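Local coordinates for protein citryl-CoA lyase (Hydrogenobacter thermophilus, PDB 6HXP) that probably cleaves citryl-CoA into acetyl-CoA and oxaloacetate, binds coenzyme A, and belongs to the citrate synthase family, at residues A[30-35]-A[53-58]; A[60-65]-A[214-219]; A[77-82]-A[223-228]; A[108-113]-A[166-171]; A[122-127]-A[174-179]. All coordinates share one frame; numbering follows the deposited sequence.

Contact 1: residues A[30-35]-A[53-58]; sequences NLSFAQ and MMEAML
A capping box opens helix 33-42, and its Ser32 also meets Glu55 on helix 48-60. Within the box, Ser32 OG accepts from Gln35 N at 3.0 Å. In return, Gln35 OE1 takes Ser32 N on a lone pair at 2.9 Å, with a nearly straight N-H...O angle of 169°. The same serine hydroxyl donates to Glu55 OE2 at 2.7 Å, so OG is gripped from both helices. It reaches the carboxylate on the syn side, 26° out of its plane. The bend in the Glu55 chain at chi2 (-83°) turns the carboxylate to the helix start. There OE1 lies 3.2 Å from Ala34 CB. A water donates to Glu55 OE1 and accepts from Ala34 N, linking the acid to a backbone NH of the first turn. This end of the helix would probably favour the negative charge. With an alanine at Glu55, the Ser32 hydroxyl would probably lose its acceptor and the water one of its two partners here. Beside the polar part, Ala34 CB packs on Met54 CG at 4.0 Å and on Leu58 CD1 at 4.2 Å. Glu55 OE1 also accepts from Phe33 N of the second subunit, and Glu55 of the second subunit accepts from Phe33 N of this chain in the same way. Helix 206-228 packs alongside, its Phe209 touching Met54 and its Ile212 touching Leu58.

Contact 2: residues A[60-65]-A[214-219]; sequences SVIDHG and RVPGLV
The Arg214 guanidinium has Asp63 C, His64 N and His64 CB over one face, and Val61 O at its edge, near its plane. NE donates to Val61 O at 2.8 Å, with an angle of 152°. NH2 adds a weak bond to the same oxygen. Bends at chi2 and chi3 (60° and 57°) fold the arginine chain back over the loop. A leucine in place of Arg214 would probably leave Val61 O without these donors and bare the backbone of Asp63 and His64. Gly217 CA sits 3.3 Å from Asp63 OD1, where a CB would clash with it and Ile62 O. Ile62 and Pro216 cross at about a right angle, with Ile62 CG1 4.0 Å from Pro216 CB. Asp63 OD2 accepts from Gly65 N in an Asx turn, and also bonds His221 NE2 of the same chain and Thr10 OG1 of the second subunit. The contact pins the loop between helices 48-60 and 69-79 to helix 206-228, whose Val215 and Leu218 pack on Val92 of helix 84-93.

Contact 3: residues A[77-82]-A[223-228]; sequences VASGGN and YEELTT
Ala78 and Leu226 mark the closest backbone approach, with their CA atoms 6.4 Å apart. Helix 69-79 runs out into a turn, where Gly81 is the first residue to leave helical angles, with positive phi (94°). Asn82 then folds back, and its ND2 bonds Val77 O at 2.9 Å, an almost straight bond. The opposing segment ends helix 206-228. There the hydroxyls of Thr227 and Thr228 turn back to Tyr223 O and Glu224 O, which also take the backbone N-H groups of the same threonines. The contact joins the C-terminal ends of two helices by packing and one water, in the helical part of this citrate synthase-like chain. Leu226 makes the apolar part mainly with its CD2 methyl. Its CD2 lies 3.9 Å from Ala78 CB, 3.7 Å from Ala78 O and 3.5 Å from Asn82 O. Beside it, Glu225 CG rests on Ala78 CB at 4.1 Å. With CG anti to the backbone N (chi1 -171°), Glu225 bends at chi2 and carries its carboxylate past the alanine. A water bridges Ser79 OG (2.7 Å) and Glu225 OE2 (2.6 Å). The carboxylate also forms salt bridges with Arg75 and Lys234, and Ser79 OG bonds Lys234 N.

Contact 4: residues A[108-113]-A[166-171]; sequences RFIQEG and CKFAED
Phe109 and Phe168 lean against each other where helix 101-116 crosses helix 164-180 in the helical core next to the coenzyme A site. The two short axes come within 9.6 Å at a crossing angle of 107°. The rings meet obliquely, their planes at 53°, with centroids 5.7 Å apart, and CE2 of Phe109 meets CE2 of Phe168 at 3.9 Å. Phe168 carries CG anti to its backbone N (chi1 -179°), which sends the ring toward the other helix. One face of that ring lies under Gly113 C, offset toward the rim. At the closest backbone approach, Ile110 CD1 packs on Ala169 CB at 3.9 Å. Phe109 also touches Ile134, and Ala169 O accepts from Tyr137 OH; Ile134 and Tyr137 both bind coenzyme A. Gly113 lets the ring come so near: Phe168 CZ sits 3.5 Å from Gly113 CA, where a CB would clash with it.

Contact 5: residues A[122-127]-A[174-179]; sequences DIVKEY and EEIGRQ
Val124 is the tight part of this contact, wedged among Glu175, Ile176 and Gln179 on helix 164-180. Its CG1 meets Ile176 CG1 at 3.8 Å, the two side chains crossing at about a right angle. Its CB and CG2 both lie 3.9 Å from Glu175 CG, so the aliphatic part of the acid serves as an apolar wall. Beyond it Glu175 bends at chi2 (60°), lifting its carboxylate clear of the valine. There OE2 accepts from Gln179 NE2 at 2.7 Å on its anti lone pair, in the plane of the amide. The same NE2 also bonds Glu121 O, so two acceptors fix the rotation of the amide. Gln179 OE1 faces Lys125 CA at 3.3 Å and Lys125 CB at 3.7 Å. This is the solvent side: the amide touches the backbone closely, but the lysine chain leads outward, where NZ makes a long, weak ion pair with Glu121. No hydrogen bond joins the two segments. Their short axes come within 9.7 Å at a crossing angle of -57°. Ile176 also packs on Ile134 and Leu184, its side chain about 5 Å from bound coenzyme A. The contact is thus consistent with a helix pair that backs the coenzyme A pocket.

Contacts 4 and 5 are neighbours, with centres 12 Å apart, and share helix 164-180. They touch directly: Phe109 CE1 lies 3.7 Å from Ile123 CG2, and Phe168 CE1 lies 3.8 Å from Ile123 CD1. Both lie near the coenzyme A pocket, contact 5 closer than contact 4. The side chain of Phe109 is about 9 Å from the ligand, and that of His64 in contact 2 about 12 Å. Contacts 2 and 3 share helix 206-228, with centres 17 Å apart. Contact 1 adjoins contact 2 in sequence, 15 Å between centres. All three of these touch the second subunit, whereas no other chain touches contacts 4 and 5. Contact 3 is farthest from contact 5, about 47 Å between centres.

Contact 1: residues A[30-35]-A[53-58]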
# COMPACT_ATOMS: atom_id res chain seq x y z
N ASN A 30 -10.19 -0.27 -31.74
CA ASN A 30 -9.28 0.06 -32.82
C ASN A 30 -7.82 -0.10 -32.47
O ASN A 30 -7.02 -0.40 -33.34
CB ASN A 30 -9.53 1.47 -33.33
CG ASN A 30 -10.86 1.51 -34.08
OD1 ASN A 30 -11.17 0.60 -34.87
ND2 ASN A 30 -11.60 2.60 -33.91
N LEU A 31 -7.44 0.13 -31.22
CA LEU A 31 -6.07 -0.10 -30.78
C LEU A 31 -6.06 -1.32 -29.85
O LEU A 31 -7.04 -1.58 -29.12
CB LEU A 31 -5.54 1.06 -29.91
CG LEU A 31 -5.11 2.34 -30.57
CD1 LEU A 31 -4.30 3.20 -29.62
CD2 LEU A 31 -4.41 2.14 -31.85
N SER A 32 -5.00 -2.09 -29.87
CA SER A 32 -4.86 -3.14 -28.88
C SER A 32 -4.53 -2.47 -27.55
O SER A 32 -4.11 -1.30 -27.47
CB SER A 32 -3.71 -4.07 -29.25
OG SER A 32 -2.44 -3.49 -29.01
N PHE A 33 -4.65 -3.23 -26.47
CA PHE A 33 -4.30 -2.71 -25.15
C PHE A 33 -2.82 -2.30 -25.11
O PHE A 33 -2.51 -1.23 -24.63
CB PHE A 33 -4.65 -3.75 -24.10
CG PHE A 33 -4.43 -3.34 -22.67
CD1 PHE A 33 -4.82 -2.09 -22.22
CD2 PHE A 33 -3.90 -4.24 -21.76
CE1 PHE A 33 -4.69 -1.76 -20.87
CE2 PHE A 33 -3.74 -3.89 -20.41
CZ PHE A 33 -4.12 -2.64 -19.99
N ALA A 34 -1.90 -3.14 -25.61
CA ALA A 34 -0.47 -2.77 -25.63
C ALA A 34 -0.25 -1.48 -26.44
O ALA A 34 0.58 -0.66 -26.07
CB ALA A 34 0.38 -3.88 -26.20
N GLN A 35 -0.98 -1.28 -27.57
CA GLN A 35 -0.83 -0.03 -28.31
C GLN A 35 -1.32 1.15 -27.52
O GLN A 35 -0.68 2.22 -27.56
CB GLN A 35 -1.60 -0.09 -29.63
CG GLN A 35 -0.96 -1.05 -30.62
CD GLN A 35 -1.78 -1.16 -31.87
OE1 GLN A 35 -3.02 -1.34 -31.84
NE2 GLN A 35 -1.08 -1.09 -33.00
N MET A 53 6.68 -5.03 -30.45
CA MET A 53 7.65 -5.18 -29.38
C MET A 53 7.02 -4.93 -28.04
O MET A 53 7.40 -5.55 -27.05
CB MET A 53 8.87 -4.28 -29.60
CG MET A 53 9.73 -4.71 -30.74
SD MET A 53 10.30 -6.41 -30.70
CE MET A 53 11.12 -6.44 -29.21
N MET A 54 6.08 -3.97 -27.95
CA MET A 54 5.43 -3.71 -26.66
C MET A 54 4.59 -4.93 -26.23
O MET A 54 4.61 -5.30 -25.06
CB MET A 54 4.55 -2.46 -26.77
CG MET A 54 3.90 -2.03 -25.47
SD MET A 54 5.02 -1.66 -24.06
CE MET A 54 5.21 0.05 -24.31
N GLU A 55 3.86 -5.55 -27.15
CA GLU A 55 3.10 -6.76 -26.82
C GLU A 55 4.08 -7.81 -26.27
O GLU A 55 3.81 -8.42 -25.24
CB GLU A 55 2.41 -7.41 -28.03
CG GLU A 55 1.42 -6.53 -28.82
CD GLU A 55 0.00 -6.39 -28.32
OE1 GLU A 55 -0.27 -6.86 -27.20
OE2 GLU A 55 -0.80 -5.68 -29.00
N ALA A 56 5.21 -8.01 -26.94
CA ALA A 56 6.16 -9.04 -26.52
C ALA A 56 6.80 -8.74 -25.17
O ALA A 56 6.98 -9.65 -24.35
CB ALA A 56 7.24 -9.20 -27.57
N MET A 57 7.18 -7.46 -24.92
CA MET A 57 7.80 -7.11 -23.62
C MET A 57 6.83 -7.37 -22.50
O MET A 57 7.19 -7.90 -21.45
CB MET A 57 8.13 -5.58 -23.48
CG MET A 57 9.24 -5.02 -24.28
SD MET A 57 8.97 -3.16 -24.35
CE MET A 57 8.57 -2.81 -22.62
N LEU A 58 5.58 -6.92 -22.67
CA LEU A 58 4.63 -7.07 -21.57
C LEU A 58 4.30 -8.53 -21.29
O LEU A 58 4.23 -8.93 -20.14
CB LEU A 58 3.38 -6.24 -21.85
CG LEU A 58 3.65 -4.73 -21.96
CD1 LEU A 58 2.39 -4.01 -22.47
CD2 LEU A 58 4.04 -4.13 -20.61
O HOH W 1 -2.65 -6.16 -26.11

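Contact 2: residues A[60-65]-A[214-219]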
# COMPACT_ATOMS: atom_id res chain seq x y z
N SER A 60 6.27 -10.95 -21.74
CA SER A 60 7.49 -11.54 -21.17
C SER A 60 7.54 -11.54 -19.66
O SER A 60 8.17 -12.41 -19.08
CB SER A 60 8.72 -10.79 -21.67
OG SER A 60 8.96 -11.08 -23.04
N VAL A 61 6.86 -10.59 -19.04
CA VAL A 61 6.90 -10.43 -17.58
C VAL A 61 5.55 -10.69 -16.91
O VAL A 61 5.39 -10.30 -15.75
CB VAL A 61 7.45 -9.05 -17.17
CG1 VAL A 61 8.85 -8.82 -17.75
CG2 VAL A 61 6.51 -7.94 -17.59
N ILE A 62 4.63 -11.40 -17.57
CA ILE A 62 3.27 -11.46 -17.04
C ILE A 62 3.15 -12.15 -15.68
O ILE A 62 2.31 -11.74 -14.86
CB ILE A 62 2.30 -12.03 -18.08
CG1 ILE A 62 0.87 -11.70 -17.66
CG2 ILE A 62 2.49 -13.53 -18.31
CD1 ILE A 62 -0.11 -11.89 -18.77
N ASP A 63 4.00 -13.15 -15.41
CA ASP A 63 3.99 -13.77 -14.09
C ASP A 63 5.28 -14.54 -13.89
O ASP A 63 5.94 -14.93 -14.85
CB ASP A 63 2.79 -14.74 -13.87
CG ASP A 63 2.54 -15.02 -12.40
OD1 ASP A 63 2.37 -14.05 -11.62
OD2 ASP A 63 2.61 -16.23 -12.00
N HIS A 64 5.63 -14.77 -12.63
CA HIS A 64 6.83 -15.57 -12.32
C HIS A 64 6.55 -16.53 -11.19
O HIS A 64 7.47 -16.92 -10.47
CB HIS A 64 8.03 -14.66 -12.01
CG HIS A 64 9.34 -15.33 -12.30
ND1 HIS A 64 10.10 -15.92 -11.30
CD2 HIS A 64 9.91 -15.61 -13.48
CE1 HIS A 64 11.15 -16.46 -11.91
NE2 HIS A 64 11.09 -16.28 -13.22
N GLY A 65 5.29 -16.86 -10.99
CA GLY A 65 4.89 -17.84 -10.00
C GLY A 65 4.74 -17.27 -8.61
O GLY A 65 4.68 -16.06 -8.39
N ARG A 214 3.25 -7.23 -15.08
CA ARG A 214 3.10 -8.22 -13.98
C ARG A 214 1.78 -8.14 -13.23
O ARG A 214 1.36 -9.11 -12.58
CB ARG A 214 4.28 -8.11 -13.03
CG ARG A 214 4.30 -9.04 -11.82
CD ARG A 214 4.29 -10.51 -12.18
NE ARG A 214 5.43 -10.87 -13.03
CZ ARG A 214 6.67 -11.12 -12.64
NH1 ARG A 214 6.97 -11.18 -11.33
NH2 ARG A 214 7.62 -11.36 -13.53
N VAL A 215 1.12 -6.97 -13.24
CA VAL A 215 -0.14 -6.85 -12.49
C VAL A 215 -1.16 -7.93 -12.88
O VAL A 215 -1.83 -8.43 -11.97
CB VAL A 215 -0.70 -5.40 -12.61
CG1 VAL A 215 -2.21 -5.35 -12.40
CG2 VAL A 215 -0.01 -4.51 -11.58
N PRO A 216 -1.30 -8.36 -14.14
CA PRO A 216 -2.23 -9.47 -14.40
C PRO A 216 -1.87 -10.73 -13.61
O PRO A 216 -2.77 -11.40 -13.13
CB PRO A 216 -2.12 -9.69 -15.90
CG PRO A 216 -1.71 -8.32 -16.45
CD PRO A 216 -0.75 -7.80 -15.39
N GLY A 217 -0.60 -11.04 -13.48
CA GLY A 217 -0.17 -12.17 -12.67
C GLY A 217 -0.55 -11.96 -11.21
O GLY A 217 -1.05 -12.88 -10.55
N LEU A 218 -0.33 -10.74 -10.68
CA LEU A 218 -0.73 -10.48 -9.29
C LEU A 218 -2.23 -10.67 -9.11
O LEU A 218 -2.68 -11.19 -8.09
CB LEU A 218 -0.30 -9.11 -8.83
CG LEU A 218 1.22 -8.87 -8.79
CD1 LEU A 218 1.52 -7.40 -8.49
CD2 LEU A 218 1.89 -9.79 -7.79
N VAL A 219 -3.03 -10.16 -10.07
CA VAL A 219 -4.47 -10.36 -9.97
C VAL A 219 -4.79 -11.84 -9.91
O VAL A 219 -5.62 -12.28 -9.09
CB VAL A 219 -5.17 -9.69 -11.18
CG1 VAL A 219 -6.63 -10.13 -11.26
CG2 VAL A 219 -5.09 -8.16 -11.10

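Contact 3: residues A[77-82]-A[223-228]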
# COMPACT_ATOMS: atom_id res chain seq x y z
N VAL A 77 -1.34 -10.50 2.15
CA VAL A 77 -2.33 -9.45 2.39
C VAL A 77 -3.76 -9.96 2.09
O VAL A 77 -4.67 -9.74 2.87
CB VAL A 77 -1.95 -8.19 1.62
CG1 VAL A 77 -3.10 -7.21 1.55
CG2 VAL A 77 -0.74 -7.54 2.30
N ALA A 78 -3.93 -10.70 0.99
CA ALA A 78 -5.23 -11.27 0.69
C ALA A 78 -5.67 -12.21 1.82
O ALA A 78 -6.84 -12.16 2.25
CB ALA A 78 -5.13 -12.07 -0.61
N SER A 79 -4.75 -13.02 2.33
CA SER A 79 -5.01 -13.96 3.43
C SER A 79 -5.51 -13.26 4.72
O SER A 79 -6.25 -13.85 5.53
CB SER A 79 -3.76 -14.78 3.72
OG SER A 79 -4.07 -15.94 4.50
N GLY A 80 -5.08 -12.01 4.92
CA GLY A 80 -5.55 -11.22 6.04
C GLY A 80 -7.02 -10.83 5.93
O GLY A 80 -7.61 -10.32 6.90
N GLY A 81 -7.64 -11.06 4.77
CA GLY A 81 -9.06 -10.82 4.52
C GLY A 81 -9.28 -9.45 3.92
O GLY A 81 -9.82 -8.52 4.54
N ASN A 82 -8.82 -9.30 2.70
CA ASN A 82 -8.85 -8.03 2.00
C ASN A 82 -9.39 -8.18 0.58
O ASN A 82 -9.36 -9.27 0.00
CB ASN A 82 -7.43 -7.45 1.93
CG ASN A 82 -7.00 -6.82 3.20
OD1 ASN A 82 -7.54 -5.75 3.61
ND2 ASN A 82 -6.09 -7.44 3.93
N TYR A 223 -6.58 -13.47 -6.66
CA TYR A 223 -7.88 -14.12 -6.87
C TYR A 223 -7.79 -15.59 -6.42
O TYR A 223 -8.71 -16.12 -5.79
CB TYR A 223 -8.29 -14.01 -8.35
CG TYR A 223 -9.51 -14.82 -8.70
CD1 TYR A 223 -10.79 -14.34 -8.43
CD2 TYR A 223 -9.40 -16.09 -9.24
CE1 TYR A 223 -11.93 -15.11 -8.74
CE2 TYR A 223 -10.51 -16.89 -9.44
CZ TYR A 223 -11.77 -16.38 -9.22
OH TYR A 223 -12.83 -17.23 -9.49
N GLU A 224 -6.73 -16.29 -6.80
CA GLU A 224 -6.57 -17.68 -6.41
C GLU A 224 -6.51 -17.81 -4.88
O GLU A 224 -7.19 -18.67 -4.29
CB GLU A 224 -5.32 -18.26 -7.07
CG GLU A 224 -5.20 -19.76 -6.84
CD GLU A 224 -4.00 -20.37 -7.52
OE1 GLU A 224 -2.87 -19.90 -7.30
OE2 GLU A 224 -4.20 -21.31 -8.33
N GLU A 225 -5.76 -16.92 -4.21
CA GLU A 225 -5.68 -16.99 -2.76
C GLU A 225 -7.09 -16.77 -2.13
O GLU A 225 -7.47 -17.48 -1.19
CB GLU A 225 -4.73 -15.92 -2.22
CG GLU A 225 -4.42 -16.07 -0.74
CD GLU A 225 -3.60 -17.29 -0.37
OE1 GLU A 225 -2.75 -17.71 -1.21
OE2 GLU A 225 -3.77 -17.82 0.76
N LEU A 226 -7.83 -15.78 -2.62
CA LEU A 226 -9.14 -15.46 -2.05
C LEU A 226 -10.20 -16.52 -2.28
O LEU A 226 -11.13 -16.60 -1.47
CB LEU A 226 -9.65 -14.14 -2.61
CG LEU A 226 -8.88 -12.89 -2.19
CD1 LEU A 226 -9.37 -11.65 -2.94
CD2 LEU A 226 -8.99 -12.67 -0.66
N THR A 227 -10.11 -17.28 -3.37
CA THR A 227 -11.15 -18.22 -3.75
C THR A 227 -10.80 -19.66 -3.51
O THR A 227 -11.70 -20.51 -3.61
CB THR A 227 -11.52 -18.00 -5.24
OG1 THR A 227 -10.40 -18.31 -6.07
CG2 THR A 227 -12.06 -16.59 -5.48
N THR A 228 -9.53 -19.98 -3.21
CA THR A 228 -9.15 -21.39 -3.00
C THR A 228 -8.56 -21.69 -1.63
O THR A 228 -8.31 -22.87 -1.36
CB THR A 228 -8.21 -21.88 -4.11
OG1 THR A 228 -6.92 -21.32 -3.97
CG2 THR A 228 -8.72 -21.59 -5.49
O HOH W 2 -5.49 -17.34 2.68

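Contact 4: residues A[108-113]-A[166-171]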
# COMPACT_ATOMS: atom_id res chain seq x y z
N ARG A 108 19.17 3.38 -17.88
CA ARG A 108 20.08 4.53 -17.78
C ARG A 108 21.46 4.16 -18.32
O ARG A 108 22.07 4.92 -19.07
CB ARG A 108 20.17 4.95 -16.31
CG ARG A 108 20.88 6.26 -16.11
CD ARG A 108 20.89 6.65 -14.65
NE ARG A 108 21.35 8.04 -14.53
CZ ARG A 108 21.41 8.71 -13.38
NH1 ARG A 108 21.10 8.11 -12.24
NH2 ARG A 108 21.79 9.98 -13.37
N PHE A 109 21.95 2.98 -17.93
CA PHE A 109 23.26 2.51 -18.38
C PHE A 109 23.32 2.36 -19.92
O PHE A 109 24.28 2.83 -20.54
CB PHE A 109 23.56 1.14 -17.73
CG PHE A 109 24.75 0.43 -18.32
CD1 PHE A 109 26.02 0.92 -18.13
CD2 PHE A 109 24.58 -0.70 -19.10
CE1 PHE A 109 27.13 0.28 -18.70
CE2 PHE A 109 25.68 -1.34 -19.67
CZ PHE A 109 26.95 -0.84 -19.48
N ILE A 110 22.32 1.71 -20.51
CA ILE A 110 22.27 1.50 -21.94
C ILE A 110 22.14 2.84 -22.68
O ILE A 110 22.86 3.08 -23.66
CB ILE A 110 21.14 0.52 -22.33
CG1 ILE A 110 21.47 -0.87 -21.81
CG2 ILE A 110 20.93 0.50 -23.85
CD1 ILE A 110 20.31 -1.80 -21.80
N GLN A 111 21.27 3.73 -22.19
CA GLN A 111 21.10 5.02 -22.87
C GLN A 111 22.33 5.89 -22.73
O GLN A 111 22.76 6.48 -23.72
CB GLN A 111 19.86 5.73 -22.36
CG GLN A 111 18.59 5.01 -22.79
CD GLN A 111 17.39 5.71 -22.24
OE1 GLN A 111 17.38 6.94 -22.13
NE2 GLN A 111 16.31 4.97 -21.99
N GLU A 112 22.91 5.95 -21.54
CA GLU A 112 24.12 6.75 -21.36
C GLU A 112 25.30 6.16 -22.11
O GLU A 112 26.12 6.91 -22.65
CB GLU A 112 24.41 6.99 -19.86
CG GLU A 112 23.38 7.93 -19.25
CD GLU A 112 23.52 8.24 -17.77
OE1 GLU A 112 24.44 7.69 -17.13
OE2 GLU A 112 22.70 9.03 -17.25
N GLY A 113 25.36 4.84 -22.18
CA GLY A 113 26.40 4.12 -22.92
C GLY A 113 26.37 4.45 -24.39
O GLY A 113 27.39 4.83 -24.95
N CYS A 166 19.81 -2.08 -28.55
CA CYS A 166 19.87 -3.55 -28.47
C CYS A 166 21.31 -4.01 -28.72
O CYS A 166 21.83 -4.88 -28.00
CB CYS A 166 18.92 -4.19 -29.46
SG CYS A 166 17.18 -3.95 -29.07
N LYS A 167 21.96 -3.44 -29.76
CA LYS A 167 23.34 -3.80 -30.11
C LYS A 167 24.30 -3.51 -28.98
O LYS A 167 25.13 -4.36 -28.64
CB LYS A 167 23.79 -3.03 -31.37
CG LYS A 167 25.22 -3.36 -31.82
CD LYS A 167 25.55 -2.67 -33.11
CE LYS A 167 27.04 -2.56 -33.41
NZ LYS A 167 27.79 -3.78 -33.02
N PHE A 168 24.19 -2.31 -28.39
CA PHE A 168 25.02 -1.91 -27.25
C PHE A 168 24.84 -2.90 -26.10
O PHE A 168 25.82 -3.39 -25.57
CB PHE A 168 24.67 -0.48 -26.77
CG PHE A 168 25.52 -0.04 -25.60
CD1 PHE A 168 26.79 0.48 -25.80
CD2 PHE A 168 25.06 -0.16 -24.29
CE1 PHE A 168 27.59 0.85 -24.72
CE2 PHE A 168 25.86 0.20 -23.21
CZ PHE A 168 27.11 0.73 -23.43
N ALA A 169 23.59 -3.20 -25.74
CA ALA A 169 23.34 -4.13 -24.63
C ALA A 169 23.98 -5.50 -24.86
O ALA A 169 24.58 -6.07 -23.96
CB ALA A 169 21.85 -4.27 -24.39
N GLU A 170 23.89 -6.02 -26.09
CA GLU A 170 24.52 -7.33 -26.39
C GLU A 170 26.01 -7.22 -26.51
O GLU A 170 26.73 -8.14 -26.09
CB GLU A 170 23.88 -7.92 -27.65
CG GLU A 170 22.42 -8.25 -27.42
CD GLU A 170 21.89 -9.38 -28.26
OE1 GLU A 170 21.83 -9.22 -29.50
OE2 GLU A 170 21.63 -10.46 -27.70
N ASP A 171 26.53 -6.11 -27.06
CA ASP A 171 27.97 -5.92 -27.15
C ASP A 171 28.59 -5.89 -25.76
O ASP A 171 29.67 -6.43 -25.57
CB ASP A 171 28.33 -4.61 -27.89
CG ASP A 171 28.18 -4.67 -29.39
OD1 ASP A 171 27.97 -5.78 -29.93
OD2 ASP A 171 28.17 -3.60 -30.03

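Contact 5: residues A[122-127]-A[174-179]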
# COMPACT_ATOMS: atom_id res chain seq x y z
N ASP A 122 36.00 0.28 -23.07
CA ASP A 122 36.31 1.30 -22.06
C ASP A 122 35.25 1.40 -21.00
O ASP A 122 35.58 1.46 -19.81
CB ASP A 122 36.54 2.68 -22.73
CG ASP A 122 37.88 2.82 -23.44
OD1 ASP A 122 38.74 1.91 -23.29
OD2 ASP A 122 38.09 3.85 -24.11
N ILE A 123 33.97 1.40 -21.43
CA ILE A 123 32.83 1.45 -20.52
C ILE A 123 32.88 0.24 -19.57
O ILE A 123 32.77 0.43 -18.37
CB ILE A 123 31.49 1.53 -21.29
CG1 ILE A 123 31.31 2.92 -21.95
CG2 ILE A 123 30.31 1.24 -20.36
CD1 ILE A 123 30.24 2.98 -23.09
N VAL A 124 33.04 -0.98 -20.11
CA VAL A 124 33.07 -2.20 -19.29
C VAL A 124 34.31 -2.20 -18.37
O VAL A 124 34.19 -2.53 -17.19
CB VAL A 124 32.98 -3.49 -20.16
CG1 VAL A 124 33.24 -4.75 -19.33
CG2 VAL A 124 31.61 -3.57 -20.83
N LYS A 125 35.48 -1.82 -18.89
CA LYS A 125 36.70 -1.75 -18.07
C LYS A 125 36.49 -0.84 -16.85
O LYS A 125 36.75 -1.26 -15.73
CB LYS A 125 37.89 -1.29 -18.91
CG LYS A 125 39.22 -1.32 -18.18
CD LYS A 125 40.41 -1.45 -19.15
CE LYS A 125 40.58 -0.25 -20.07
NZ LYS A 125 41.55 -0.55 -21.16
N GLU A 126 35.93 0.37 -17.07
CA GLU A 126 35.63 1.31 -15.99
C GLU A 126 34.70 0.69 -14.92
O GLU A 126 34.98 0.85 -13.74
CB GLU A 126 35.04 2.61 -16.58
CG GLU A 126 34.71 3.71 -15.58
CD GLU A 126 33.79 4.77 -16.14
OE1 GLU A 126 34.24 5.92 -16.33
OE2 GLU A 126 32.61 4.45 -16.42
N TYR A 127 33.64 -0.04 -15.33
CA TYR A 127 32.73 -0.66 -14.35
C TYR A 127 33.38 -1.80 -13.60
O TYR A 127 33.21 -1.90 -12.39
CB TYR A 127 31.46 -1.21 -15.01
CG TYR A 127 30.32 -0.22 -15.01
CD1 TYR A 127 30.29 0.82 -15.93
CD2 TYR A 127 29.28 -0.32 -14.10
CE1 TYR A 127 29.22 1.71 -15.97
CE2 TYR A 127 28.17 0.53 -14.18
CZ TYR A 127 28.17 1.57 -15.09
OH TYR A 127 27.16 2.49 -15.15
N GLU A 174 29.04 -9.47 -24.36
CA GLU A 174 30.17 -10.12 -25.01
C GLU A 174 31.49 -9.59 -24.44
O GLU A 174 32.41 -10.38 -24.15
CB GLU A 174 30.09 -9.90 -26.53
CG GLU A 174 31.23 -10.48 -27.34
CD GLU A 174 31.00 -10.49 -28.84
OE1 GLU A 174 30.22 -9.65 -29.34
OE2 GLU A 174 31.64 -11.33 -29.53
N GLU A 175 31.57 -8.27 -24.24
CA GLU A 175 32.78 -7.65 -23.69
C GLU A 175 33.03 -8.02 -22.23
O GLU A 175 34.20 -8.18 -21.83
CB GLU A 175 32.71 -6.13 -23.85
CG GLU A 175 33.96 -5.38 -23.43
CD GLU A 175 35.22 -5.76 -24.20
OE1 GLU A 175 35.12 -6.20 -25.37
OE2 GLU A 175 36.32 -5.59 -23.63
N ILE A 176 31.97 -8.16 -21.41
CA ILE A 176 32.15 -8.59 -20.02
C ILE A 176 32.80 -9.98 -20.03
O ILE A 176 33.77 -10.22 -19.31
CB ILE A 176 30.83 -8.57 -19.20
CG1 ILE A 176 30.29 -7.15 -19.02
CG2 ILE A 176 31.06 -9.20 -17.83
CD1 ILE A 176 28.79 -7.14 -18.60
N GLY A 177 32.29 -10.86 -20.90
CA GLY A 177 32.82 -12.22 -21.07
C GLY A 177 34.27 -12.23 -21.46
O GLY A 177 35.05 -13.03 -20.93
N ARG A 178 34.64 -11.34 -22.39
CA ARG A 178 36.00 -11.18 -22.89
C ARG A 178 36.94 -10.70 -21.77
O ARG A 178 38.04 -11.25 -21.62
CB ARG A 178 35.98 -10.17 -24.05
CG ARG A 178 37.18 -10.20 -24.95
CD ARG A 178 36.95 -9.31 -26.15
NE ARG A 178 36.08 -9.94 -27.16
CZ ARG A 178 34.95 -9.43 -27.63
NH1 ARG A 178 34.27 -10.06 -28.57
NH2 ARG A 178 34.47 -8.29 -27.14
N GLN A 179 36.52 -9.70 -20.99
CA GLN A 179 37.33 -9.15 -19.89
C GLN A 179 37.39 -10.05 -18.66
O GLN A 179 38.45 -10.15 -18.05
CB GLN A 179 36.87 -7.74 -19.53
CG GLN A 179 37.23 -6.74 -20.63
CD GLN A 179 37.00 -5.30 -20.25
OE1 GLN A 179 37.15 -4.89 -19.10
NE2 GLN A 179 36.64 -4.49 -21.22